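Side-chain contacts in possible atls1-like light-inducible protein (Prochlorococcus marinus, PDB 2XCZ), which belongs to the macrophage migration inhibitory factor (MIF) family and assembles as a trimer of alpha/beta subunits, its precise role not being established: residues A[70-73]-A[74-77]; A[33-36]-A[37-40]. All blocks are in the same frame, centred on the assembly; numbering follows the deposited sequence.

Interaction 1 (A[70-73]-A[74-77]); sequences GSRT and QEVS
Ser71 and Glu75 meet side chain to side chain across the first turn of helix 72-88, the helix of a beta-alpha-beta unit running from strand 58-64 to strand 95-101. Backbone bonds start the helix. Glu75 N donates to Ser71 O (2.9 Å), Val76 N to Arg72 O (2.8 Å) and Ser77 N to Thr73 O, the i to i+4 spacing of an alpha helix.

A side-chain hydrogen bond reinforces the first of these. Ser71 OG sits between its own backbone N and carbonyl carbon (chi1 63°), which turns it to the carboxylate, and it donates to Glu75 OE2 over 2.6 Å. The hydroxyl approaches from above the carboxylate plane, 61° out of it. Glu75 is thus tied to Ser71 by both backbone and side chain.

The charged pair is looser. Arg72 NE and Glu75 OE1 stand 4.3 Å apart, beyond a salt bridge, with guanidinium and carboxylate planes inclined by 57°; Arg72 NH1 instead bonds to Ala67 O.

Packing and the subunit interface occupy other sides of the turn. Val76 lies against Leu27 and Leu31 of helix 16-31 and Phe99 of strand 95-101, while Thr73 OG1 bonds to Arg105 O and Ser77 OG to Ser112 O of the second subunit.

Two waters bridge the segments. One donates to Gly70 O and Thr73 OG1 and accepts from Gln74 N; the other, in the guanidinium plane, accepts from Arg72 NE at 2.9 Å and donates to Glu75 OE1 at 2.6 Å.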
ATOM      1  N   GLY A  70      14.584  11.777  14.711  1.00 14.52           N
ATOM      2  CA  GLY A  70      14.323  12.095  16.113  1.00 14.53           C
ATOM      3  C   GLY A  70      12.857  11.939  16.443  1.00 14.59           C
ATOM      4  O   GLY A  70      12.279  10.878  16.217  1.00 14.74           O
ATOM      5  N   SER A  71      12.255  13.018  16.927  1.00 14.77           N
ATOM      6  CA  SER A  71      10.866  12.997  17.400  1.00 15.70           C
ATOM      7  C   SER A  71       9.821  13.098  16.287  1.00 15.35           C
ATOM      8  O   SER A  71       8.618  13.056  16.550  1.00 15.11           O
ATOM      9  CB  SER A  71      10.647  14.126  18.408  1.00 15.32           C
ATOM     10  OG  SER A  71      10.845  15.388  17.797  1.00 19.16           O
ATOM     11  N   ARG A  72      10.275  13.219  15.043  1.00 14.83           N
ATOM     12  CA  ARG A  72       9.371  13.472  13.927  1.00 14.48           C
ATOM     13  C   ARG A  72       8.264  12.434  13.729  1.00 13.90           C
ATOM     14  O   ARG A  72       7.112  12.814  13.489  1.00 13.38           O
ATOM     15  CB  ARG A  72      10.163  13.663  12.628  1.00 15.48           C
ATOM     16  CG  ARG A  72      10.719  15.060  12.449  1.00 16.33           C
ATOM     17  CD  ARG A  72       9.671  15.958  11.821  1.00 15.48           C
ATOM     18  NE  ARG A  72      10.148  17.335  11.697  1.00 17.36           N
ATOM     19  CZ  ARG A  72      10.824  17.819  10.661  1.00 18.39           C
ATOM     20  NH1 ARG A  72      11.114  17.054   9.613  1.00 18.48           N
ATOM     21  NH2 ARG A  72      11.207  19.086  10.668  1.00 19.00           N
ATOM     22  N   THR A  73       8.592  11.144  13.833  1.00 13.69           N
ATOM     23  CA  THR A  73       7.544  10.128  13.637  1.00 13.66           C
ATOM     24  C   THR A  73       6.502  10.209  14.749  1.00 13.97           C
ATOM     25  O   THR A  73       5.315  10.049  14.477  1.00 13.74           O
ATOM     26  CB  THR A  73       8.070   8.671  13.459  1.00 13.82           C
ATOM     27  OG1 THR A  73       8.790   8.272  14.631  1.00 13.68           O
ATOM     28  CG2 THR A  73       8.962   8.550  12.223  1.00 14.54           C
ATOM     29  N   GLN A  74       6.923  10.511  15.984  1.00 14.83           N
ATOM     30  CA  GLN A  74       5.946  10.788  17.056  1.00 15.47           C
ATOM     31  C   GLN A  74       5.062  12.009  16.750  1.00 14.85           C
ATOM     32  O   GLN A  74       3.835  11.961  16.912  1.00 14.69           O
ATOM     33  CB  GLN A  74       6.618  10.927  18.438  1.00 16.62           C
ATOM     34  CG  GLN A  74       6.875   9.588  19.133  1.00 21.35           C
ATOM     35  CD  GLN A  74       7.441   9.707  20.561  1.00 26.48           C
ATOM     36  OE1 GLN A  74       7.540  10.799  21.133  1.00 28.97           O
ATOM     37  NE2 GLN A  74       7.818   8.561  21.136  1.00 29.89           N
ATOM     38  N   GLU A  75       5.685  13.100  16.311  1.00 14.67           N
ATOM     39  CA  GLU A  75       4.966  14.321  16.003  1.00 14.77           C
ATOM     40  C   GLU A  75       4.013  14.150  14.830  1.00 13.67           C
ATOM     41  O   GLU A  75       2.910  14.696  14.845  1.00 13.67           O
ATOM     42  CB  GLU A  75       5.951  15.465  15.716  1.00 15.05           C
ATOM     43  CG  GLU A  75       6.765  15.869  16.940  1.00 19.04           C
ATOM     44  CD  GLU A  75       7.961  16.742  16.604  1.00 24.21           C
ATOM     45  OE1 GLU A  75       8.079  17.193  15.446  1.00 27.66           O
ATOM     46  OE2 GLU A  75       8.792  16.981  17.508  1.00 28.05           O
ATOM     47  N   VAL A  76       4.443  13.406  13.810  1.00 13.15           N
ATOM     48  CA  VAL A  76       3.571  13.135  12.663  1.00 12.73           C
ATOM     49  C   VAL A  76       2.387  12.273  13.117  1.00 12.38           C
ATOM     50  O   VAL A  76       1.234  12.531  12.758  1.00 12.70           O
ATOM     51  CB  VAL A  76       4.325  12.475  11.473  1.00 12.49           C
ATOM     52  CG1 VAL A  76       3.346  12.048  10.381  1.00 12.41           C
ATOM     53  CG2 VAL A  76       5.381  13.437  10.887  1.00 12.19           C
ATOM     54  N   SER A  77       2.659  11.283  13.955  1.00 12.25           N
ATOM     55  CA  SER A  77       1.583  10.435  14.449  1.00 12.23           C
ATOM     56  C   SER A  77       0.568  11.257  15.254  1.00 12.56           C
ATOM     57  O   SER A  77      -0.636  11.081  15.105  1.00 12.05           O
ATOM     58  CB  SER A  77       2.142   9.283  15.282  1.00 12.49           C
ATOM     59  OG  SER A  77       1.088   8.483  15.768  1.00 13.52           O
TER
HETATM   60  O   HOH W   1       9.783   9.707  16.813  1.00 19.01           O
HETATM   61  O   HOH W   2       9.937  18.601  14.254  1.00 27.85           O

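Interaction 2 (A[33-36]-A[37-40])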
ATOM      1  N   LYS A  33       8.691  20.609   4.303  1.00 18.47           N
ATOM      2  CA  LYS A  33       8.678  20.396   2.858  1.00 18.68           C
ATOM      3  C   LYS A  33       7.734  21.380   2.177  1.00 18.64           C
ATOM      4  O   LYS A  33       6.683  21.713   2.734  1.00 18.77           O
ATOM      5  CB  LYS A  33       8.228  18.964   2.543  1.00 18.87           C
ATOM      6  CG  LYS A  33       9.140  17.895   3.089  1.00 19.64           C
ATOM      7  CD  LYS A  33      10.038  17.323   2.015  1.00 19.60           C
ATOM      8  CE  LYS A  33      10.883  16.194   2.567  1.00 19.35           C
ATOM      9  NZ  LYS A  33      11.585  15.441   1.478  1.00 21.96           N
ATOM     10  N   PRO A  34       8.100  21.848   0.966  1.00 18.57           N
ATOM     11  CA  PRO A  34       7.153  22.621   0.175  1.00 18.31           C
ATOM     12  C   PRO A  34       5.895  21.790  -0.067  1.00 18.00           C
ATOM     13  O   PRO A  34       6.002  20.594  -0.425  1.00 17.98           O
ATOM     14  CB  PRO A  34       7.891  22.849  -1.159  1.00 18.40           C
ATOM     15  CG  PRO A  34       9.320  22.574  -0.890  1.00 19.03           C
ATOM     16  CD  PRO A  34       9.355  21.578   0.236  1.00 18.97           C
ATOM     17  N   GLU A  35       4.723  22.391   0.132  1.00 17.24           N
ATOM     18  CA  GLU A  35       3.480  21.658  -0.082  1.00 17.04           C
ATOM     19  C   GLU A  35       3.314  21.139  -1.508  1.00 17.04           C
ATOM     20  O   GLU A  35       2.612  20.149  -1.718  1.00 16.96           O
ATOM     21  CB  GLU A  35       2.249  22.447   0.340  1.00 16.95           C
ATOM     22  CG  GLU A  35       1.051  21.519   0.538  1.00 17.84           C
ATOM     23  CD  GLU A  35      -0.235  22.238   0.836  1.00 20.03           C
ATOM     24  OE1 GLU A  35      -1.294  21.595   0.732  1.00 18.12           O
ATOM     25  OE2 GLU A  35      -0.194  23.443   1.173  1.00 22.22           O
ATOM     26  N   LYS A  36       3.969  21.796  -2.469  1.00 16.51           N
ATOM     27  CA  LYS A  36       4.032  21.297  -3.849  1.00 16.72           C
ATOM     28  C   LYS A  36       4.284  19.784  -3.892  1.00 15.72           C
ATOM     29  O   LYS A  36       3.683  19.075  -4.707  1.00 16.05           O
ATOM     30  CB  LYS A  36       5.133  22.011  -4.640  1.00 17.22           C
ATOM     31  CG  LYS A  36       5.215  21.584  -6.093  1.00 20.08           C
ATOM     32  CD  LYS A  36       6.492  22.105  -6.727  1.00 24.22           C
ATOM     33  CE  LYS A  36       6.670  21.612  -8.159  1.00 26.42           C
ATOM     34  NZ  LYS A  36       5.597  22.123  -9.055  1.00 28.90           N
ATOM     35  N   TYR A  37       5.156  19.308  -3.008  1.00 15.00           N
ATOM     36  CA  TYR A  37       5.621  17.916  -3.058  1.00 14.28           C
ATOM     37  C   TYR A  37       4.836  16.944  -2.186  1.00 13.04           C
ATOM     38  O   TYR A  37       5.164  15.764  -2.132  1.00 11.24           O
ATOM     39  CB  TYR A  37       7.110  17.834  -2.741  1.00 15.01           C
ATOM     40  CG  TYR A  37       7.954  18.505  -3.806  1.00 18.57           C
ATOM     41  CD1 TYR A  37       8.086  17.941  -5.078  1.00 20.31           C
ATOM     42  CD2 TYR A  37       8.585  19.714  -3.552  1.00 23.15           C
ATOM     43  CE1 TYR A  37       8.843  18.571  -6.080  1.00 23.83           C
ATOM     44  CE2 TYR A  37       9.349  20.354  -4.545  1.00 24.57           C
ATOM     45  CZ  TYR A  37       9.472  19.776  -5.802  1.00 25.61           C
ATOM     46  OH  TYR A  37      10.227  20.409  -6.777  1.00 28.24           O
ATOM     47  N   VAL A  38       3.788  17.426  -1.538  1.00 11.99           N
ATOM     48  CA  VAL A  38       2.980  16.541  -0.689  1.00 10.59           C
ATOM     49  C   VAL A  38       1.857  15.882  -1.480  1.00  9.92           C
ATOM     50  O   VAL A  38       1.046  16.561  -2.126  1.00  9.30           O
ATOM     51  CB  VAL A  38       2.359  17.301   0.525  1.00 10.59           C
ATOM     52  CG1 VAL A  38       1.446  16.384   1.347  1.00 11.10           C
ATOM     53  CG2 VAL A  38       3.439  17.893   1.401  1.00 11.02           C
ATOM     54  N   MET A  39       1.795  14.552  -1.386  1.00  8.86           N
ATOM     55  CA  MET A  39       0.721  13.776  -2.006  1.00  8.76           C
ATOM     56  C   MET A  39      -0.097  13.096  -0.928  1.00  9.03           C
ATOM     57  O   MET A  39       0.459  12.530   0.015  1.00  9.32           O
ATOM     58  CB  MET A  39       1.306  12.722  -2.950  1.00  8.45           C
ATOM     59  CG  MET A  39       0.252  11.915  -3.721  1.00 10.40           C
ATOM     60  SD  MET A  39       0.951  10.829  -4.982  1.00  9.86           S
ATOM     61  CE  MET A  39       1.384  12.025  -6.240  1.00  9.41           C
ATOM     62  N   THR A  40      -1.420  13.128  -1.072  1.00  9.34           N
ATOM     63  CA  THR A  40      -2.304  12.523  -0.067  1.00  8.66           C
ATOM     64  C   THR A  40      -3.385  11.681  -0.734  1.00  8.61           C
ATOM     65  O   THR A  40      -3.716  11.891  -1.902  1.00  8.07           O
ATOM     66  CB  THR A  40      -3.018  13.578   0.854  1.00  9.07           C
ATOM     67  OG1 THR A  40      -4.125  14.165   0.157  1.00  9.33           O
ATOM     68  CG2 THR A  40      -2.065  14.692   1.324  1.00  9.07           C
TER
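Within this turn Lys36 lies over one face of the Tyr37 ring and Pro34 at its edge, where a short 3-10 segment brings the chain from helix 16-31 into strand 39-43. The compact part is the backbone. Tyr37 N donates to Pro34 O and Val38 N to Glu35 O, both at 3.0 Å; these i to i+3 bonds reach their acceptors from above the carbonyl planes, by 45° and 60°. The third subunit holds the same backbone: Lys36 O bonds to Ser51 OG and Tyr37 O to Tyr96 OH of that chain. On the inner side Val38 CG2 lies 4.0 Å from Glu35 CA, and the Val38 side chain also packs on Pro2 and Ser24. Glu35 OE1 turns to Ser24 OG of helix 16-31.

The side toward solvent is looser: exposed Lys36 and Pro34 rest against the partly exposed Tyr37 ring. Lys36 CG is anti to the backbone N (chi1 -178°), and the chain passes obliquely over the ring, placing CD 4.2 Å from the Tyr37 centroid in a CH-pi contact shifted toward the rim. Pro34 CG comes to Tyr37 CD2 in the ring plane, 4.0 Å away. From outside the turn, Trp109 adds an edge-to-face ring contact. The lysine therefore meets the aromatic face through its aliphatic methylenes, implying that dispersion and weak C-H polarity, rather than a cation-pi interaction, join the two side chains.

Along the chain interaction 2 comes first, where helix 16-31 gives way to strand 39-43, and interaction 1 follows at the start of helix 72-88. Their centres are about 17 Å apart and their nearest atoms about 7 Å, without touching. Helix 16-31 is their common neighbour: Val76 packs on it from one contact, Glu35 and Val38 from the other. Both belong to the same alpha/beta subunit, whose two helices cover a four-stranded sheet. Each also reaches a different partner in the trimer, 70-77 the second subunit and 33-40 the third, where strand 39-43 continues the sheet across the interface. Helix start and strand entry thus both contribute to trimer assembly.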